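Putative fimbrium anchoring subunit Fim4B (Bacteroides ovatus, PDB 5CAG) probably anchors fimbriae at the bacterial outer membrane, as a putative lipoprotein of the FimB/Mfa2 family within the bacteroidetes fimbrillin superfamily. Local coordinates at residues A[15-20]-A[63-68]; A[73-78]-A[115-120]; A[139-144]-A[208-213]; A[160-165]-A[189-194]. One frame throughout, in Å; residues are numbered along the deposited sequence.

Contact 1. Residues A[15-20]-A[63-68]; sequences YPVSGV and KVPPGR. With SO4 (sulfate ion), chain C.
V17 lies across the base of K63, and the two side chains cross at about a right angle. The CG2 methyl of V17 does the touching, at 3.8 Å from K63 CB and 3.9 Å from K63 CD. Its other methyl, CG1, turns to the proline and lies 3.9 Å from P65 CB. The two methyls of V17 thus straddle the step from K63 to P65. K63 places its CG opposite its carbonyl carbon (chi1 -77°) and runs extended from there. This lays its aliphatic part past G19, with CG 3.9 Å from G19 CA, while the amino end leads away from the contact. Further along, S18 OG comes up beside P66, 3.7 Å from CG of its ring. That hydroxyl also makes a weak hydrogen bond to E128 O. V20 and V64 meet methyl to methyl, CG2 to CG2 at 3.9 Å, beside I127 and L134. V20 opens strand 20-25, which pairs with strand 59-62, and G67 begins strand 67-75. The contact therefore joins the entry to one strand with the link between two others. A sulfate, probably from the crystallisation liquor, sits at the K63 backbone; K63 N reaches its O4 and O3 by weak hydrogen bonds. No hydrogen bond crosses between 15-20 and 63-68. Cohesion probably comes mainly from methyl, methylene and proline-ring contacts, with pairing left to the adjoining strands.

Contact 2. Residues A[73-78]-A[115-120]; sequences VYNYNT and DSLYVL. With SO4 (sulfate ion), chain D.
N75 faces the 115-120 segment and uses both ends of its amide there. Its OD1 accepts the backbone N-H of Y118 at 2.7 Å, with the donor tilted out of the amide carbonyl plane. Its ND2 gives a nearly straight hydrogen bond to S116 O at 3.2 Å (171° at the hydrogen), and that oxygen lies close to the plane of the N75 amide. Two bonds on one flat group fix its rotation. The chi1 of 57° sets CG between the backbone N and carbonyl carbon and sends the amide across the gap. The N75 amide plane is turned 53° from the Y118 ring, whose CD2 is 3.6 Å from N75 OD1. Just before this, V73 and L120 form an antiparallel hydrogen-bonded pair. V73 N bonds to L120 O at 2.9 Å and L120 N returns to V73 O at 3.0 Å. The amide of N75 continues the cross-strand bonding where the backbones part beyond Y74, in a beta-rich protein whose sequence family (DUF5119) belongs to the transthyretin clan. At the far end, D115 OD2 packs 3.4 Å from T78 CB. The D115 carboxylate is satisfied elsewhere: OD2 takes the N-H of E79 and OD1 that of I81. T78 OG1 bonds to I81 O. Y74 OH is met by R38 NH1. Y118 OH makes a weak hydrogen bond of 3.2 Å to O3 of a sulfate, probably from the crystallisation liquor, which T30 OG1 and K146 NZ also hold.

Contact 3. Residues A[139-144]-A[208-213]; sequences KLESVV and VKEMTM
E141 sends its carboxylate to two successive backbone N-H groups of the 208-213 loop. OE2 takes the N-H of E210 at 2.7 Å, using its syn lone pair, the side facing the other oxygen. OE1 takes the N-H of M211 in a weaker bond of 3.3 Å. E141 CG lies anti to the backbone N (chi1 161°) and the chain runs extended beyond it, which carries the carboxylate across to the loop. K206 NZ also makes a salt bridge to OE2. That oxygen is therefore held by a peptide N-H and an ammonium, which probably favours the charged form of E141. M211, present as selenomethionine, completes the tight part. It slides past E141 in the opposite direction, M211 CB 3.5 Å from E141 OE1 and M211 CE 3.8 Å from E141 CB. The bend at its last torsion carries CE back to the strand, beside K139 O. M211 also lies against L120 of strand 118-127. The loop between strands 197-205 and 232-239 is thereby tied to the long strand 134-154, whose 141-142 part pairs with strand 118-127. The E210 side is looser and faces solvent. The E210 side chain crosses that of E141 at about a right angle, but their carboxylate planes are only 32° apart, with E210 OE1 4.9 Å from E141 OE2. It makes long, weak ion pairs with K206 and K145. K209 packs its CG 3.7 Å from E141 OE1, yet its NZ bonds to N121 OD1. K209 NZ stays 4.2 Å from E141 OE1, beyond a salt bridge.

Contact 4. Residues A[160-165]-A[189-194]; sequences ATVVGS and FEVKKG
With chi1 at 54°, F189 holds CG between its backbone N and carbonyl carbon, which swings the ring over G164 on the paired strand. G164 CA meets the ring face, 3.8 Å from the F189 centroid and 20° off the normal, in a CH-pi contact. The missing side chain at G164 leaves that face to the ring. This fits the known aromatic-glycine pairing of antiparallel sheets. The ring reaches on to S165, whose N is 3.4 Å from F189 CE2. Two backbone hydrogen bonds hold the same pair. G164 N bonds to F189 O at 3.0 Å, nearly in line with the carbonyl. F189 N bonds to G164 O at 2.9 Å, approaching from above that carbonyl's plane. Next along, V191 lies on the same face of the sheet as the ring. Its CB is 3.8 Å from V162 CB, and its CG2 is 3.6 Å from G164 N. V163 and E190 point to the other face. The N-to-C directions of the strands are 136° apart, well short of antiparallel, and the V162-V191 pairing is already loose. K193 extends across, and its NZ bonds to the carbonyls of V159 and L156. Strand 159-167 is flanked on its other edge by strand 232-239, where A160 and T161 both face I238 in a classic beta bulge. Strand 187-193 pairs in turn with strand 197-205, whose F202 stacks on the F189 ring.

Overall arrangement
Contacts 2 and 3 adjoin, their centres 11 Å apart. Backbone pairing of neighbouring strands 118-127 and 134-154 joins them, with V119 N 2.8 Å from E141 O and L117 O 3.0 Å from V143 N. Contact 1 lies at the other end of strand 67-75, about 25 Å from contact 2 between centres. Contact 4 stands apart, about 52 Å from contact 1 between centres and on the opposite side of the chain's centre. Its nearest atoms are about 11 Å from contact 2 and 12 Å from contact 3. Along the chain it falls between the two segments of contact 3. Bound sulfates accompany contacts 1 and 2.

Contact 1. Residues A[15-20]-A[63-68]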
loop_
_atom_site.group_PDB
_atom_site.type_symbol
_atom_site.label_atom_id
_atom_site.label_comp_id
_atom_site.label_asym_id
_atom_site.label_seq_id
_atom_site.Cartn_x
_atom_site.Cartn_y
_atom_site.Cartn_z
ATOM N N TYR A 15 11.049 -2.038 36.112
ATOM C CA TYR A 15 10.419 -3.357 36.034
ATOM C C TYR A 15 11.301 -4.318 35.204
ATOM O O TYR A 15 11.873 -3.869 34.201
ATOM C CB TYR A 15 9.016 -3.251 35.418
ATOM N N PRO A 16 11.414 -5.628 35.590
ATOM C CA PRO A 16 12.272 -6.566 34.821
ATOM C C PRO A 16 11.850 -6.772 33.353
ATOM O O PRO A 16 10.654 -6.858 33.052
ATOM C CB PRO A 16 12.165 -7.885 35.606
ATOM C CG PRO A 16 10.939 -7.752 36.440
ATOM C CD PRO A 16 10.819 -6.294 36.769
ATOM N N VAL A 17 12.848 -6.849 32.439
ATOM C CA VAL A 17 12.607 -7.024 31.004
ATOM C C VAL A 17 13.467 -8.124 30.397
ATOM O O VAL A 17 14.700 -8.035 30.366
ATOM C CB VAL A 17 12.755 -5.723 30.169
ATOM C CG1 VAL A 17 11.490 -4.878 30.236
ATOM C CG2 VAL A 17 13.992 -4.912 30.568
ATOM N N SER A 18 12.791 -9.152 29.880
ATOM C CA SER A 18 13.436 -10.231 29.147
ATOM C C SER A 18 13.485 -9.756 27.702
ATOM O O SER A 18 12.473 -9.820 27.004
ATOM C CB SER A 18 12.683 -11.556 29.320
ATOM O OG SER A 18 11.335 -11.523 28.874
ATOM N N GLY A 19 14.615 -9.169 27.308
ATOM C CA GLY A 19 14.804 -8.619 25.970
ATOM C C GLY A 19 14.625 -9.614 24.836
ATOM O O GLY A 19 14.771 -10.830 25.026
ATOM N N VAL A 20 14.274 -9.102 23.647
ATOM C CA VAL A 20 14.119 -9.922 22.448
ATOM C C VAL A 20 15.169 -9.493 21.416
ATOM O O VAL A 20 15.719 -8.396 21.516
ATOM C CB VAL A 20 12.688 -9.955 21.848
ATOM C CG1 VAL A 20 11.691 -10.581 22.809
ATOM C CG2 VAL A 20 12.228 -8.580 21.397
ATOM N N LYS A 63 13.924 -4.358 24.324
ATOM C CA LYS A 63 13.502 -4.929 25.607
ATOM C C LYS A 63 11.992 -4.846 25.794
ATOM O O LYS A 63 11.427 -3.796 26.086
ATOM C CB LYS A 63 14.277 -4.333 26.799
ATOM C CG LYS A 63 15.690 -4.915 26.907
ATOM C CD LYS A 63 16.598 -4.079 27.794
ATOM C CE LYS A 63 18.027 -4.573 27.801
ATOM N NZ LYS A 63 18.878 -3.803 28.754
ATOM N N VAL A 64 11.355 -5.993 25.594
ATOM C CA VAL A 64 9.925 -6.221 25.718
ATOM C C VAL A 64 9.680 -6.912 27.063
ATOM O O VAL A 64 10.293 -7.952 27.333
ATOM C CB VAL A 64 9.403 -7.065 24.513
ATOM C CG1 VAL A 64 7.951 -7.487 24.693
ATOM C CG2 VAL A 64 9.567 -6.311 23.203
ATOM N N PRO A 65 8.789 -6.383 27.926
ATOM C CA PRO A 65 8.489 -7.107 29.181
ATOM C C PRO A 65 7.604 -8.330 28.888
ATOM O O PRO A 65 6.957 -8.342 27.839
ATOM C CB PRO A 65 7.773 -6.064 30.036
ATOM C CG PRO A 65 7.173 -5.102 29.053
ATOM C CD PRO A 65 7.956 -5.171 27.769
ATOM N N PRO A 66 7.532 -9.378 29.738
ATOM C CA PRO A 66 6.683 -10.535 29.377
ATOM C C PRO A 66 5.181 -10.195 29.322
ATOM O O PRO A 66 4.720 -9.228 29.946
ATOM C CB PRO A 66 7.004 -11.568 30.465
ATOM C CG PRO A 66 8.319 -11.121 31.043
ATOM C CD PRO A 66 8.244 -9.622 31.005
ATOM N N GLY A 67 4.452 -10.964 28.518
ATOM C CA GLY A 67 3.016 -10.802 28.318
ATOM C C GLY A 67 2.543 -11.169 26.926
ATOM O O GLY A 67 3.355 -11.498 26.051
ATOM N N ARG A 68 1.208 -11.137 26.724
ATOM C CA ARG A 68 0.565 -11.404 25.434
ATOM C C ARG A 68 0.447 -10.097 24.666
ATOM O O ARG A 68 -0.065 -9.104 25.205
ATOM C CB ARG A 68 -0.827 -12.041 25.599
ATOM C CG ARG A 68 -0.876 -13.507 26.038
ATOM C CD ARG A 68 -2.291 -14.094 25.939
ATOM N NE ARG A 68 -3.329 -13.186 26.447
ATOM C CZ ARG A 68 -4.374 -12.752 25.743
ATOM N NH1 ARG A 68 -4.567 -13.171 24.497
ATOM N NH2 ARG A 68 -5.244 -11.909 26.287
HETATM S S SO4 C . 15.380 -0.626 24.363
HETATM O O1 SO4 C . 15.462 0.058 25.657
HETATM O O2 SO4 C . 15.924 0.256 23.324
HETATM O O3 SO4 C . 16.183 -1.852 24.398
HETATM O O4 SO4 C . 13.967 -0.955 24.084
#

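Contact 2. Residues A[73-78]-A[115-120]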
loop_
_atom_site.group_PDB
_atom_site.type_symbol
_atom_site.label_atom_id
_atom_site.label_comp_id
_atom_site.label_asym_id
_atom_site.label_seq_id
_atom_site.Cartn_x
_atom_site.Cartn_y
_atom_site.Cartn_z
ATOM N N VAL A 73 5.290 -4.715 12.218
ATOM C CA VAL A 73 6.615 -4.327 11.747
ATOM C C VAL A 73 6.444 -3.778 10.360
ATOM O O VAL A 73 5.964 -4.501 9.473
ATOM C CB VAL A 73 7.686 -5.440 11.757
ATOM C CG1 VAL A 73 9.061 -4.846 11.472
ATOM C CG2 VAL A 73 7.693 -6.203 13.069
ATOM N N TYR A 74 6.818 -2.519 10.153
ATOM C CA TYR A 74 6.706 -1.940 8.828
ATOM C C TYR A 74 7.905 -1.015 8.580
ATOM O O TYR A 74 8.564 -0.610 9.536
ATOM C CB TYR A 74 5.356 -1.226 8.666
ATOM C CG TYR A 74 5.196 0.003 9.537
ATOM C CD1 TYR A 74 5.626 1.251 9.101
ATOM C CD2 TYR A 74 4.589 -0.077 10.788
ATOM C CE1 TYR A 74 5.481 2.385 9.897
ATOM C CE2 TYR A 74 4.455 1.054 11.605
ATOM C CZ TYR A 74 4.908 2.284 11.155
ATOM O OH TYR A 74 4.778 3.418 11.923
ATOM N N ASN A 75 8.204 -0.710 7.309
ATOM C CA ASN A 75 9.300 0.191 6.972
ATOM C C ASN A 75 8.827 1.642 7.148
ATOM O O ASN A 75 7.758 2.039 6.658
ATOM C CB ASN A 75 9.823 -0.083 5.577
ATOM C CG ASN A 75 8.795 0.000 4.484
ATOM O OD1 ASN A 75 7.769 -0.703 4.482
ATOM N ND2 ASN A 75 9.085 0.848 3.511
ATOM N N TYR A 76 9.616 2.431 7.879
ATOM C CA TYR A 76 9.183 3.776 8.208
ATOM C C TYR A 76 9.377 4.778 7.111
ATOM O O TYR A 76 8.457 5.568 6.914
ATOM C CB TYR A 76 9.802 4.320 9.514
ATOM C CG TYR A 76 11.306 4.246 9.661
ATOM C CD1 TYR A 76 12.127 5.222 9.109
ATOM C CD2 TYR A 76 11.899 3.288 10.476
ATOM C CE1 TYR A 76 13.509 5.187 9.272
ATOM C CE2 TYR A 76 13.276 3.276 10.694
ATOM C CZ TYR A 76 14.082 4.219 10.073
ATOM O OH TYR A 76 15.447 4.221 10.261
ATOM N N ASN A 77 10.532 4.800 6.426
ATOM C CA ASN A 77 10.779 5.879 5.467
ATOM C C ASN A 77 10.164 5.629 4.115
ATOM O O ASN A 77 10.736 4.871 3.323
ATOM C CB ASN A 77 12.276 6.149 5.316
ATOM C CG ASN A 77 12.622 7.608 5.151
ATOM O OD1 ASN A 77 12.060 8.497 5.819
ATOM N ND2 ASN A 77 13.611 7.872 4.299
ATOM N N THR A 78 8.990 6.265 3.865
ATOM C CA THR A 78 8.220 6.181 2.618
ATOM C C THR A 78 7.793 7.551 2.176
ATOM O O THR A 78 7.498 8.405 3.019
ATOM C CB THR A 78 6.983 5.242 2.688
ATOM O OG1 THR A 78 6.237 5.385 3.888
ATOM C CG2 THR A 78 7.341 3.821 2.503
ATOM N N ASP A 115 3.919 3.891 -2.444
ATOM C CA ASP A 115 5.268 3.399 -2.729
ATOM C C ASP A 115 5.471 2.072 -1.960
ATOM O O ASP A 115 4.486 1.537 -1.441
ATOM C CB ASP A 115 6.367 4.440 -2.482
ATOM C CG ASP A 115 6.405 5.114 -1.141
ATOM O OD1 ASP A 115 5.323 5.493 -0.635
ATOM O OD2 ASP A 115 7.524 5.364 -0.645
ATOM N N SER A 116 6.678 1.477 -1.965
ATOM C CA SER A 116 6.814 0.148 -1.376
ATOM C C SER A 116 6.658 0.118 0.149
ATOM O O SER A 116 7.273 0.904 0.863
ATOM C CB SER A 116 8.114 -0.504 -1.809
ATOM O OG SER A 116 8.075 -0.644 -3.221
ATOM N N LEU A 117 5.757 -0.772 0.620
ATOM C CA LEU A 117 5.482 -1.023 2.043
ATOM C C LEU A 117 5.644 -2.511 2.316
ATOM O O LEU A 117 5.190 -3.349 1.513
ATOM C CB LEU A 117 4.096 -0.526 2.479
ATOM C CG LEU A 117 3.760 -0.604 3.952
ATOM C CD1 LEU A 117 4.530 0.432 4.792
ATOM C CD2 LEU A 117 2.321 -0.425 4.134
ATOM N N TYR A 118 6.378 -2.817 3.408
ATOM C CA TYR A 118 6.677 -4.168 3.864
ATOM C C TYR A 118 6.097 -4.330 5.240
ATOM O O TYR A 118 6.352 -3.504 6.111
ATOM C CB TYR A 118 8.177 -4.453 3.837
ATOM C CG TYR A 118 8.803 -4.132 2.504
ATOM C CD1 TYR A 118 8.684 -5.003 1.424
ATOM C CD2 TYR A 118 9.488 -2.938 2.307
ATOM C CE1 TYR A 118 9.250 -4.697 0.185
ATOM C CE2 TYR A 118 10.036 -2.612 1.068
ATOM C CZ TYR A 118 9.919 -3.492 0.010
ATOM O OH TYR A 118 10.496 -3.136 -1.189
ATOM N N VAL A 119 5.212 -5.301 5.409
ATOM C CA VAL A 119 4.519 -5.462 6.674
ATOM C C VAL A 119 4.624 -6.893 7.184
ATOM O O VAL A 119 4.649 -7.852 6.406
ATOM C CB VAL A 119 3.024 -5.013 6.532
ATOM C CG1 VAL A 119 2.158 -5.440 7.723
ATOM C CG2 VAL A 119 2.919 -3.513 6.334
ATOM N N LEU A 120 4.674 -6.999 8.518
ATOM C CA LEU A 120 4.519 -8.201 9.312
ATOM C C LEU A 120 3.529 -7.876 10.419
ATOM O O LEU A 120 3.711 -6.874 11.124
ATOM C CB LEU A 120 5.826 -8.760 9.881
ATOM C CG LEU A 120 5.624 -9.848 10.947
ATOM C CD1 LEU A 120 5.091 -11.124 10.341
ATOM C CD2 LEU A 120 6.870 -10.100 11.717
HETATM S S SO4 D . 11.309 -4.105 -5.232
HETATM O O1 SO4 D . 11.397 -2.642 -5.328
HETATM O O2 SO4 D . 12.636 -4.679 -5.039
HETATM O O3 SO4 D . 10.437 -4.466 -4.107
HETATM O O4 SO4 D . 10.757 -4.647 -6.470
#

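Contact 3. Residues A[139-144]-A[208-213]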
loop_
_atom_site.group_PDB
_atom_site.type_symbol
_atom_site.label_atom_id
_atom_site.label_comp_id
_atom_site.label_asym_id
_atom_site.label_seq_id
_atom_site.Cartn_x
_atom_site.Cartn_y
_atom_site.Cartn_z
ATOM N N LYS A 139 10.626 -12.061 8.540
ATOM C CA LYS A 139 10.685 -11.702 7.121
ATOM C C LYS A 139 9.484 -10.813 6.887
ATOM O O LYS A 139 8.432 -11.063 7.491
ATOM C CB LYS A 139 10.646 -12.961 6.244
ATOM C CG LYS A 139 10.794 -12.681 4.766
ATOM C CD LYS A 139 11.163 -13.895 3.928
ATOM C CE LYS A 139 12.644 -14.009 3.642
ATOM N NZ LYS A 139 12.976 -15.295 2.949
ATOM N N LEU A 140 9.623 -9.736 6.118
ATOM C CA LEU A 140 8.454 -8.886 5.963
ATOM C C LEU A 140 7.782 -9.171 4.651
ATOM O O LEU A 140 8.371 -9.836 3.799
ATOM C CB LEU A 140 8.854 -7.432 6.100
ATOM C CG LEU A 140 8.544 -6.800 7.437
ATOM C CD1 LEU A 140 9.233 -7.528 8.572
ATOM C CD2 LEU A 140 8.966 -5.367 7.439
ATOM N N GLU A 141 6.534 -8.743 4.494
ATOM C CA GLU A 141 5.811 -9.039 3.261
ATOM C C GLU A 141 5.532 -7.763 2.452
ATOM O O GLU A 141 5.087 -6.770 3.027
ATOM C CB GLU A 141 4.505 -9.784 3.591
ATOM C CG GLU A 141 3.460 -9.757 2.491
ATOM C CD GLU A 141 2.107 -10.333 2.837
ATOM O OE1 GLU A 141 1.746 -10.405 4.037
ATOM O OE2 GLU A 141 1.369 -10.641 1.876
ATOM N N SER A 142 5.764 -7.800 1.108
ATOM C CA SER A 142 5.447 -6.649 0.282
ATOM C C SER A 142 3.951 -6.601 0.109
ATOM O O SER A 142 3.381 -7.511 -0.483
ATOM C CB SER A 142 6.164 -6.684 -1.055
ATOM O OG SER A 142 5.914 -5.429 -1.673
ATOM N N VAL A 143 3.301 -5.588 0.700
ATOM C CA VAL A 143 1.843 -5.461 0.647
ATOM C C VAL A 143 1.382 -4.483 -0.454
ATOM O O VAL A 143 0.214 -4.123 -0.496
ATOM C CB VAL A 143 1.292 -5.063 2.022
ATOM C CG1 VAL A 143 1.512 -6.182 3.028
ATOM C CG2 VAL A 143 1.921 -3.767 2.509
ATOM N N VAL A 144 2.287 -4.078 -1.354
ATOM C CA VAL A 144 1.939 -3.188 -2.460
ATOM C C VAL A 144 2.122 -3.933 -3.776
ATOM O O VAL A 144 3.237 -4.367 -4.067
ATOM C CB VAL A 144 2.760 -1.887 -2.452
ATOM C CG1 VAL A 144 2.435 -1.050 -3.679
ATOM C CG2 VAL A 144 2.538 -1.093 -1.179
ATOM N N VAL A 208 -5.699 -8.554 0.584
ATOM C CA VAL A 208 -5.413 -9.321 1.786
ATOM C C VAL A 208 -3.976 -9.803 1.786
ATOM O O VAL A 208 -3.477 -10.278 0.749
ATOM C CB VAL A 208 -6.347 -10.551 1.992
ATOM C CG1 VAL A 208 -6.297 -11.029 3.444
ATOM C CG2 VAL A 208 -7.787 -10.259 1.596
ATOM N N LYS A 209 -3.357 -9.740 2.998
ATOM C CA LYS A 209 -2.101 -10.325 3.456
ATOM C C LYS A 209 -2.004 -11.757 2.852
ATOM O O LYS A 209 -2.984 -12.525 2.854
ATOM C CB LYS A 209 -2.148 -10.343 5.016
ATOM C CG LYS A 209 -1.303 -11.370 5.799
ATOM C CD LYS A 209 -1.454 -11.215 7.354
ATOM C CE LYS A 209 -0.262 -11.654 8.210
ATOM N NZ LYS A 209 0.962 -10.747 8.140
ATOM N N GLU A 210 -0.853 -12.078 2.270
ATOM C CA GLU A 210 -0.623 -13.373 1.649
ATOM C C GLU A 210 0.277 -14.222 2.550
ATOM O O GLU A 210 0.342 -15.438 2.334
ATOM C CB GLU A 210 -0.031 -13.211 0.232
ATOM C CG GLU A 210 -1.066 -12.743 -0.788
ATOM C CD GLU A 210 -0.677 -12.535 -2.248
ATOM O OE1 GLU A 210 0.528 -12.600 -2.584
ATOM O OE2 GLU A 210 -1.593 -12.252 -3.053
HETATM N N MSE A 211 0.955 -13.618 3.581
HETATM C CA MSE A 211 1.836 -14.413 4.442
HETATM C C MSE A 211 1.044 -15.481 5.228
HETATM O O MSE A 211 -0.074 -15.233 5.705
HETATM C CB MSE A 211 2.656 -13.537 5.374
HETATM C CG MSE A 211 3.715 -14.293 6.187
HETATM SE SE MSE A 211 4.665 -13.140 7.461
HETATM C CE MSE A 211 5.808 -12.243 6.206
ATOM N N THR A 212 1.622 -16.688 5.288
ATOM C CA THR A 212 1.068 -17.823 6.002
ATOM C C THR A 212 1.470 -17.719 7.467
ATOM O O THR A 212 2.659 -17.574 7.774
ATOM C CB THR A 212 1.513 -19.098 5.315
ATOM O OG1 THR A 212 0.782 -19.146 4.093
ATOM C CG2 THR A 212 1.251 -20.359 6.148
HETATM N N MSE A 213 0.442 -17.770 8.352
HETATM C CA MSE A 213 0.494 -17.684 9.819
HETATM C C MSE A 213 0.094 -19.045 10.325
HETATM O O MSE A 213 -1.098 -19.372 10.386
HETATM C CB MSE A 213 -0.438 -16.574 10.302
HETATM C CG MSE A 213 -0.344 -15.286 9.479
HETATM SE SE MSE A 213 1.433 -14.439 9.419
HETATM C CE MSE A 213 1.711 -13.967 11.326
#

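Contact 4. Residues A[160-165]-A[189-194]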
loop_
_atom_site.group_PDB
_atom_site.type_symbol
_atom_site.label_atom_id
_atom_site.label_comp_id
_atom_site.label_asym_id
_atom_site.label_seq_id
_atom_site.Cartn_x
_atom_site.Cartn_y
_atom_site.Cartn_z
ATOM N N ALA A 160 -2.996 17.004 -25.174
ATOM C CA ALA A 160 -1.938 17.757 -24.521
ATOM C C ALA A 160 -1.319 16.880 -23.468
ATOM O O ALA A 160 -0.099 16.697 -23.464
ATOM C CB ALA A 160 -2.493 19.026 -23.891
ATOM N N THR A 161 -2.169 16.333 -22.562
ATOM C CA THR A 161 -1.750 15.431 -21.494
ATOM C C THR A 161 -2.884 14.506 -21.109
ATOM O O THR A 161 -4.047 14.859 -21.316
ATOM C CB THR A 161 -1.189 16.193 -20.294
ATOM O OG1 THR A 161 -0.565 15.248 -19.419
ATOM C CG2 THR A 161 -2.228 17.053 -19.574
ATOM N N VAL A 162 -2.532 13.304 -20.587
ATOM C CA VAL A 162 -3.488 12.280 -20.121
ATOM C C VAL A 162 -3.282 12.009 -18.626
ATOM O O VAL A 162 -2.134 11.804 -18.184
ATOM C CB VAL A 162 -3.414 10.962 -20.907
ATOM C CG1 VAL A 162 -4.667 10.141 -20.686
ATOM C CG2 VAL A 162 -3.208 11.210 -22.383
ATOM N N VAL A 163 -4.390 11.994 -17.863
ATOM C CA VAL A 163 -4.385 11.747 -16.430
ATOM C C VAL A 163 -5.203 10.475 -16.163
ATOM O O VAL A 163 -6.418 10.428 -16.424
ATOM C CB VAL A 163 -4.870 12.994 -15.617
ATOM C CG1 VAL A 163 -5.342 12.648 -14.200
ATOM C CG2 VAL A 163 -3.775 14.045 -15.548
ATOM N N GLY A 164 -4.523 9.453 -15.653
ATOM C CA GLY A 164 -5.168 8.199 -15.297
ATOM C C GLY A 164 -5.591 8.126 -13.842
ATOM O O GLY A 164 -4.962 8.724 -12.963
ATOM N N SER A 165 -6.655 7.378 -13.584
ATOM C CA SER A 165 -7.184 7.117 -12.251
ATOM C C SER A 165 -7.765 5.723 -12.244
ATOM O O SER A 165 -8.254 5.251 -13.280
ATOM C CB SER A 165 -8.224 8.149 -11.829
ATOM O OG SER A 165 -9.163 8.493 -12.840
ATOM N N PHE A 189 -2.479 8.277 -11.524
ATOM C CA PHE A 189 -1.240 7.863 -12.169
ATOM C C PHE A 189 -1.063 8.637 -13.466
ATOM O O PHE A 189 -2.041 9.029 -14.098
ATOM C CB PHE A 189 -1.171 6.343 -12.388
ATOM C CG PHE A 189 -2.341 5.754 -13.121
ATOM C CD1 PHE A 189 -2.340 5.661 -14.507
ATOM C CD2 PHE A 189 -3.443 5.270 -12.426
ATOM C CE1 PHE A 189 -3.421 5.095 -15.182
ATOM C CE2 PHE A 189 -4.535 4.727 -13.102
ATOM C CZ PHE A 189 -4.513 4.636 -14.474
ATOM N N GLU A 190 0.180 8.908 -13.824
ATOM C CA GLU A 190 0.487 9.569 -15.087
ATOM C C GLU A 190 0.399 8.545 -16.190
ATOM O O GLU A 190 0.622 7.339 -15.947
ATOM C CB GLU A 190 1.876 10.210 -15.074
ATOM C CG GLU A 190 2.120 11.074 -13.870
ATOM C CD GLU A 190 3.448 11.794 -13.830
ATOM O OE1 GLU A 190 4.297 11.535 -14.719
ATOM O OE2 GLU A 190 3.629 12.622 -12.900
ATOM N N VAL A 191 0.088 9.028 -17.413
ATOM C CA VAL A 191 -0.064 8.199 -18.621
ATOM C C VAL A 191 0.872 8.738 -19.701
ATOM O O VAL A 191 0.843 9.939 -19.996
ATOM C CB VAL A 191 -1.531 8.174 -19.107
ATOM C CG1 VAL A 191 -1.674 7.298 -20.331
ATOM C CG2 VAL A 191 -2.491 7.732 -18.002
ATOM N N LYS A 192 1.707 7.854 -20.269
ATOM C CA LYS A 192 2.679 8.141 -21.333
ATOM C C LYS A 192 1.949 8.036 -22.661
ATOM O O LYS A 192 1.323 7.006 -22.933
ATOM C CB LYS A 192 3.884 7.158 -21.262
ATOM C CG LYS A 192 4.994 7.450 -22.274
ATOM C CD LYS A 192 6.078 6.376 -22.319
ATOM C CE LYS A 192 7.114 6.662 -23.388
ATOM N NZ LYS A 192 8.285 5.744 -23.307
ATOM N N LYS A 193 1.980 9.089 -23.475
ATOM C CA LYS A 193 1.248 8.951 -24.719
ATOM C C LYS A 193 2.184 8.688 -25.867
ATOM O O LYS A 193 3.154 9.413 -26.059
ATOM C CB LYS A 193 0.299 10.145 -25.014
ATOM C CG LYS A 193 0.929 11.474 -25.393
ATOM C CD LYS A 193 -0.042 12.373 -26.149
ATOM C CE LYS A 193 0.561 13.727 -26.448
ATOM N NZ LYS A 193 0.289 14.151 -27.858
ATOM N N GLY A 194 1.877 7.644 -26.623
ATOM C CA GLY A 194 2.574 7.328 -27.864
ATOM C C GLY A 194 1.910 8.070 -29.014
ATOM O O GLY A 194 1.434 9.206 -28.842
#